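Local coordinates for putative transcriptional regulator (Clostridium difficile, PDB 3QI7), which is of unknown function but has a periplasmic-binding-protein-like fold and probably binds a small ligand, perhaps a sugar, at residues A[218-223]-A[245-250]; A[165-170]-A[230-235]. One frame throughout, in Å; residues are numbered along the deposited sequence. Where two conformers were deposited one is given.

Contact 1: A[218-223]-A[245-250]; sequences KQVKKY and LELKYI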
loop_
_atom_site.group_PDB
_atom_site.type_symbol
_atom_site.label_atom_id
_atom_site.label_comp_id
_atom_site.label_asym_id
_atom_site.label_seq_id
_atom_site.Cartn_x
_atom_site.Cartn_y
_atom_site.Cartn_z
ATOM N N LYS A 218 -18.927 23.445 7.269
ATOM C CA LYS A 218 -19.561 23.453 8.589
ATOM C C LYS A 218 -18.603 23.111 9.706
ATOM O O LYS A 218 -18.637 23.732 10.789
ATOM C CB LYS A 218 -20.798 22.525 8.611
ATOM C CG LYS A 218 -21.944 23.098 7.781
ATOM C CD LYS A 218 -23.307 22.510 8.139
ATOM C CE LYS A 218 -23.514 21.113 7.569
ATOM N NZ LYS A 218 -24.971 20.782 7.572
ATOM N N GLN A 219 -17.748 22.120 9.449
ATOM C CA GLN A 219 -16.821 21.636 10.450
ATOM C C GLN A 219 -15.741 22.679 10.749
ATOM O O GLN A 219 -15.344 22.846 11.909
ATOM C CB GLN A 219 -16.207 20.285 10.041
ATOM C CG GLN A 219 -17.235 19.152 9.751
ATOM C CD GLN A 219 -18.087 18.742 10.932
ATOM O OE1 GLN A 219 -17.820 19.128 12.069
ATOM N NE2 GLN A 219 -19.120 17.926 10.666
ATOM N N VAL A 220 -15.296 23.402 9.717
ATOM C CA VAL A 220 -14.346 24.516 9.880
ATOM C C VAL A 220 -14.958 25.700 10.658
ATOM O O VAL A 220 -14.295 26.325 11.484
ATOM C CB VAL A 220 -13.779 24.982 8.489
ATOM C CG1 VAL A 220 -12.934 26.268 8.621
ATOM C CG2 VAL A 220 -12.957 23.861 7.852
ATOM N N LYS A 221 -16.230 25.998 10.428
ATOM C CA LYS A 221 -16.904 27.041 11.214
ATOM C C LYS A 221 -17.014 26.672 12.690
ATOM O O LYS A 221 -16.867 27.528 13.573
ATOM C CB LYS A 221 -18.297 27.329 10.652
ATOM C CG LYS A 221 -18.243 28.114 9.368
ATOM C CD LYS A 221 -19.639 28.419 8.828
ATOM C CE LYS A 221 -19.612 28.645 7.310
ATOM N NZ LYS A 221 -20.440 29.803 6.938
ATOM N N LYS A 222 -17.229 25.394 12.951
ATOM C CA LYS A 222 -17.353 24.900 14.326
ATOM C C LYS A 222 -16.032 24.916 15.076
ATOM O O LYS A 222 -15.947 25.435 16.193
ATOM C CB LYS A 222 -17.898 23.479 14.339
ATOM C CG LYS A 222 -19.354 23.397 14.067
ATOM C CD LYS A 222 -19.770 21.969 13.821
ATOM C CE LYS A 222 -19.248 21.038 14.922
ATOM N NZ LYS A 222 -19.358 19.586 14.559
ATOM N N TYR A 223 -14.991 24.359 14.462
ATOM C CA TYR A 223 -13.689 24.188 15.111
ATOM C C TYR A 223 -12.581 25.147 14.708
ATOM O O TYR A 223 -11.554 25.211 15.378
ATOM C CB TYR A 223 -13.198 22.783 14.849
ATOM C CG TYR A 223 -14.111 21.735 15.429
ATOM C CD1 TYR A 223 -14.043 21.383 16.781
ATOM C CD2 TYR A 223 -15.015 21.062 14.625
ATOM C CE1 TYR A 223 -14.861 20.383 17.308
ATOM C CE2 TYR A 223 -15.838 20.095 15.140
ATOM C CZ TYR A 223 -15.769 19.757 16.476
ATOM O OH TYR A 223 -16.614 18.779 16.945
ATOM N N LEU A 245 -7.108 23.353 0.098
ATOM C CA LEU A 245 -6.369 24.480 -0.488
ATOM C C LEU A 245 -7.064 25.820 -0.205
ATOM O O LEU A 245 -6.408 26.846 -0.037
ATOM C CB LEU A 245 -6.138 24.279 -2.006
ATOM C CG LEU A 245 -5.223 23.096 -2.380
ATOM C CD1 LEU A 245 -4.905 23.091 -3.876
ATOM C CD2 LEU A 245 -3.897 23.042 -1.572
ATOM N N GLU A 246 -8.389 25.789 -0.132
ATOM C CA GLU A 246 -9.206 26.975 0.125
ATOM C C GLU A 246 -9.314 27.297 1.620
ATOM O O GLU A 246 -9.115 28.435 2.034
ATOM C CB GLU A 246 -10.606 26.756 -0.478
ATOM C CG GLU A 246 -11.587 27.941 -0.390
ATOM C CD GLU A 246 -13.053 27.488 -0.432
ATOM O OE1 GLU A 246 -13.358 26.542 -1.191
ATOM O OE2 GLU A 246 -13.881 28.052 0.311
ATOM N N LEU A 247 -9.610 26.297 2.441
ATOM C CA LEU A 247 -9.910 26.529 3.878
ATOM C C LEU A 247 -8.702 26.304 4.810
ATOM O O LEU A 247 -8.733 26.694 5.992
ATOM C CB LEU A 247 -11.089 25.644 4.322
ATOM C CG LEU A 247 -12.489 25.936 3.760
ATOM C CD1 LEU A 247 -13.533 24.973 4.370
ATOM C CD2 LEU A 247 -12.915 27.382 4.004
ATOM N N LYS A 248 -7.680 25.632 4.290
ATOM C CA LYS A 248 -6.347 25.555 4.872
ATOM C C LYS A 248 -6.331 24.727 6.131
ATOM O O LYS A 248 -5.643 25.032 7.100
ATOM C CB LYS A 248 -5.740 26.933 5.094
ATOM C CG LYS A 248 -5.740 27.811 3.845
ATOM C CD LYS A 248 -4.335 28.221 3.480
ATOM C CE LYS A 248 -4.324 29.395 2.507
ATOM N NZ LYS A 248 -4.515 28.915 1.119
ATOM N N TYR A 249 -7.086 23.637 6.077
ATOM C CA TYR A 249 -7.143 22.700 7.172
ATOM C C TYR A 249 -6.058 21.649 6.995
ATOM O O TYR A 249 -5.158 21.832 6.172
ATOM C CB TYR A 249 -8.569 22.107 7.317
ATOM C CG TYR A 249 -9.218 21.514 6.084
ATOM C CD1 TYR A 249 -8.849 20.272 5.597
ATOM C CD2 TYR A 249 -10.254 22.182 5.441
ATOM C CE1 TYR A 249 -9.503 19.689 4.487
ATOM C CE2 TYR A 249 -10.892 21.631 4.322
ATOM C CZ TYR A 249 -10.521 20.405 3.846
ATOM O OH TYR A 249 -11.181 19.896 2.754
ATOM N N ILE A 250 -6.111 20.590 7.790
ATOM C CA ILE A 250 -5.113 19.529 7.731
ATOM C C ILE A 250 -5.658 18.275 7.035
ATOM O O ILE A 250 -6.808 17.877 7.258
ATOM C CB ILE A 250 -4.626 19.128 9.155
ATOM C CG1 ILE A 250 -3.994 20.315 9.881
ATOM C CG2 ILE A 250 -3.646 18.000 9.105
ATOM C CD1 ILE A 250 -4.179 20.245 11.423
#
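V220 of helix 203-223 carries one side of this small apolar contact, its side chain directed at L247 and Y249. At the base of the branch, CB of V220 lies 4.1 Å from CD1 of L247. CG2, one bond further out, comes closer, 3.7 Å from the same L247 CD1. It also reaches the tyrosine, with V220 CG2 4.0 Å from Y249 CD2, approaching the ring obliquely. CG2 can serve both partners because it stands anti to the carbonyl carbon, while CG1 is anti to the backbone N (chi1 172°). The two long side chains reach it differently: L247 slants across V220, whereas Y249 meets it at about a right angle. No hydrogen bond joins the two segments.

Behind this pairing, the chain leaves helix 234-247 at K248, whose positive phi (70°) turns the backbone. The K248 ammonium folds back on the helix end, with NZ donating to L245 O at 3.0 Å and also bonding F293 O. Y249 OH is bonded to I240 O, which holds the far end of the ring to the preceding helix.

I216 of helix 203-223 also touches both L247 and Y249, extending the apolar seam between the two helices. Elsewhere on helix 203-223, Q219 and Y223 rest on strand 191-196, while I250 makes backbone bonds to I227 and V229, tying the exit from helix 234-247 to strand 228-231.

Contact 2: A[165-170]-A[230-235]; sequences TDDLKD and FGVNEY
D167 has CG anti to its own carbonyl carbon (chi1 -67°), which carries the carboxylate across to V232 and N233. V232 holds CG2 in the crowded position between backbone N and carbonyl carbon, and this methyl is the branch that meets the aspartate. The closest approach is V232 CG2 to D167 OD2, 3.5 Å, with the same methyl 3.8 Å from D167 CG; the side chains pass at a slant, in van der Waals contact.

The polar part of the contact runs through water. The amide of N233 does not touch the carboxylate directly, its ND2 lying 4.2 Å from D167 OD2, and two waters span the interval. One donates to D167 OD1 at 2.6 Å and accepts from N233 ND2 at 2.8 Å. The second donates to D167 OD2 at 2.7 Å, but its bond from N233 ND2 is weak. Each carboxylate oxygen thus has its own water, and a single amide nitrogen faces both. The other end of that amide is committed as well: N233 is the N-cap of helix 234-247, with OD1 receiving M236 N, which would help to hold ND2 toward the waters. Across the contact, S164 OG bonds the backbone N of D167.

Loops that follow neighbouring parallel strands, here 159-164 and 228-231, and lead into helices, 171-186 and 234-247, are characteristic of alpha/beta domains. Their position is consistent with a place near the ligand cleft, toward which such loops commonly face in periplasmic-binding-protein folds.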
loop_
_atom_site.group_PDB
_atom_site.type_symbol
_atom_site.label_atom_id
_atom_site.label_comp_id
_atom_site.label_asym_id
_atom_site.label_seq_id
_atom_site.Cartn_x
_atom_site.Cartn_y
_atom_site.Cartn_z
ATOM N N THR A 165 -22.582 4.499 4.664
ATOM C CA THR A 165 -22.897 3.321 5.482
ATOM C C THR A 165 -22.579 2.016 4.731
ATOM O O THR A 165 -22.193 1.021 5.369
ATOM C CB THR A 165 -24.315 3.377 6.050
ATOM O OG1 THR A 165 -25.267 3.537 5.009
ATOM C CG2 THR A 165 -24.445 4.556 7.007
ATOM N N ASP A 166 -22.652 2.040 3.387
ATOM C CA ASP A 166 -22.137 0.934 2.576
ATOM C C ASP A 166 -20.628 0.744 2.718
ATOM O O ASP A 166 -20.166 -0.402 2.832
ATOM C CB ASP A 166 -22.481 1.087 1.104
ATOM C CG ASP A 166 -23.966 0.794 0.791
ATOM O OD1 ASP A 166 -24.718 0.301 1.645
ATOM O OD2 ASP A 166 -24.374 1.051 -0.337
ATOM N N ASP A 167 -19.864 1.846 2.701
ATOM C CA ASP A 167 -18.409 1.785 2.977
ATOM C C ASP A 167 -18.097 1.092 4.305
ATOM O O ASP A 167 -17.135 0.329 4.394
ATOM C CB ASP A 167 -17.740 3.179 3.025
ATOM C CG ASP A 167 -17.719 3.896 1.688
ATOM O OD1 ASP A 167 -17.521 3.254 0.615
ATOM O OD2 ASP A 167 -17.860 5.143 1.715
ATOM N N LEU A 168 -18.884 1.390 5.332
ATOM C CA LEU A 168 -18.702 0.777 6.647
ATOM C C LEU A 168 -18.952 -0.753 6.705
ATOM O O LEU A 168 -18.673 -1.369 7.747
ATOM C CB LEU A 168 -19.546 1.508 7.704
ATOM C CG LEU A 168 -19.247 3.009 7.938
ATOM C CD1 LEU A 168 -20.090 3.552 9.079
ATOM C CD2 LEU A 168 -17.781 3.253 8.244
ATOM N N LYS A 169 -19.479 -1.353 5.623
ATOM C CA LYS A 169 -19.646 -2.813 5.507
ATOM C C LYS A 169 -18.309 -3.485 5.236
ATOM O O LYS A 169 -18.130 -4.671 5.508
ATOM C CB LYS A 169 -20.600 -3.180 4.354
ATOM C CG LYS A 169 -22.020 -2.620 4.465
ATOM C CD LYS A 169 -22.953 -3.170 3.355
ATOM C CE LYS A 169 -22.407 -2.908 1.942
ATOM N NZ LYS A 169 -23.451 -3.025 0.885
ATOM N N ASP A 170 -17.377 -2.732 4.654
ATOM C CA ASP A 170 -16.028 -3.249 4.392
ATOM C C ASP A 170 -15.279 -3.406 5.720
ATOM O O ASP A 170 -15.127 -2.428 6.449
ATOM C CB ASP A 170 -15.272 -2.309 3.446
ATOM C CG ASP A 170 -13.810 -2.693 3.271
ATOM O OD1 ASP A 170 -13.038 -2.596 4.246
ATOM O OD2 ASP A 170 -13.421 -3.085 2.152
ATOM N N PHE A 230 -10.570 13.440 6.839
ATOM C CA PHE A 230 -10.197 12.167 6.255
ATOM C C PHE A 230 -11.364 11.514 5.568
ATOM O O PHE A 230 -12.451 11.450 6.148
ATOM C CB PHE A 230 -9.738 11.244 7.369
ATOM C CG PHE A 230 -9.361 9.857 6.906
ATOM C CD1 PHE A 230 -8.178 9.643 6.207
ATOM C CD2 PHE A 230 -10.158 8.769 7.205
ATOM C CE1 PHE A 230 -7.783 8.367 5.821
ATOM C CE2 PHE A 230 -9.788 7.494 6.782
ATOM C CZ PHE A 230 -8.598 7.296 6.086
ATOM N N GLY A 231 -11.112 10.963 4.378
ATOM C CA GLY A 231 -12.110 10.167 3.642
ATOM C C GLY A 231 -11.564 8.805 3.246
ATOM O O GLY A 231 -10.352 8.510 3.414
ATOM N N VAL A 232 -12.443 7.971 2.695
ATOM C CA VAL A 232 -12.153 6.541 2.595
ATOM C C VAL A 232 -11.954 6.022 1.180
ATOM O O VAL A 232 -11.688 4.836 1.010
ATOM C CB VAL A 232 -13.181 5.684 3.392
ATOM C CG1 VAL A 232 -13.278 6.140 4.855
ATOM C CG2 VAL A 232 -14.565 5.687 2.714
ATOM N N ASN A 233 -12.006 6.919 0.181
ATOM C CA ASN A 233 -11.677 6.571 -1.208
ATOM C C ASN A 233 -11.102 7.785 -1.976
ATOM O O ASN A 233 -11.110 8.936 -1.482
ATOM C CB ASN A 233 -12.900 5.972 -1.944
ATOM C CG ASN A 233 -14.122 6.883 -1.884
ATOM O OD1 ASN A 233 -14.056 8.054 -2.287
ATOM N ND2 ASN A 233 -15.240 6.364 -1.349
ATOM N N GLU A 234 -10.608 7.512 -3.176
ATOM C CA GLU A 234 -9.859 8.500 -3.921
ATOM C C GLU A 234 -10.771 9.643 -4.340
ATOM O O GLU A 234 -10.319 10.782 -4.475
ATOM C CB GLU A 234 -9.236 7.871 -5.164
ATOM C CG GLU A 234 -8.160 6.850 -4.883
ATOM C CD GLU A 234 -7.626 6.192 -6.160
ATOM O OE1 GLU A 234 -8.231 6.385 -7.246
ATOM O OE2 GLU A 234 -6.586 5.506 -6.072
ATOM N N TYR A 235 -12.042 9.336 -4.576
ATOM C CA TYR A 235 -13.001 10.373 -4.992
ATOM C C TYR A 235 -13.182 11.379 -3.835
ATOM O O TYR A 235 -13.118 12.592 -4.042
ATOM C CB TYR A 235 -14.344 9.768 -5.426
ATOM C CG TYR A 235 -15.294 10.810 -5.994
ATOM C CD1 TYR A 235 -15.211 11.201 -7.328
ATOM C CD2 TYR A 235 -16.222 11.440 -5.189
ATOM C CE1 TYR A 235 -16.055 12.190 -7.851
ATOM C CE2 TYR A 235 -17.064 12.429 -5.703
ATOM C CZ TYR A 235 -16.971 12.797 -7.034
ATOM O OH TYR A 235 -17.812 13.771 -7.528
HETATM O O HOH W 1 -15.406 3.622 -0.809
HETATM O O HOH W 2 -18.365 6.421 -0.589
#

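Overall arrangement
Both contacts belong to the part of the fold built on the three-stranded parallel sheet 191-196, 159-164, 228-231, on the same side of the chain's centre. The centres of contact 1 and contact 2 are about 21 Å apart, and the nearest atoms of contacts 1 and 2 are about 6 Å apart, without touching. Along the chain the segments alternate: 165-170, 218-223, 230-235, 245-250. Helix 234-247 is shared, contact 2 including its first turn and contact 1 its last. Contact 1, at the periphery, links helices that follow each other in the chain, whereas contact 2, nearer the middle, links units that are neighbours in the sheet but separated by strand 191-196 in sequence.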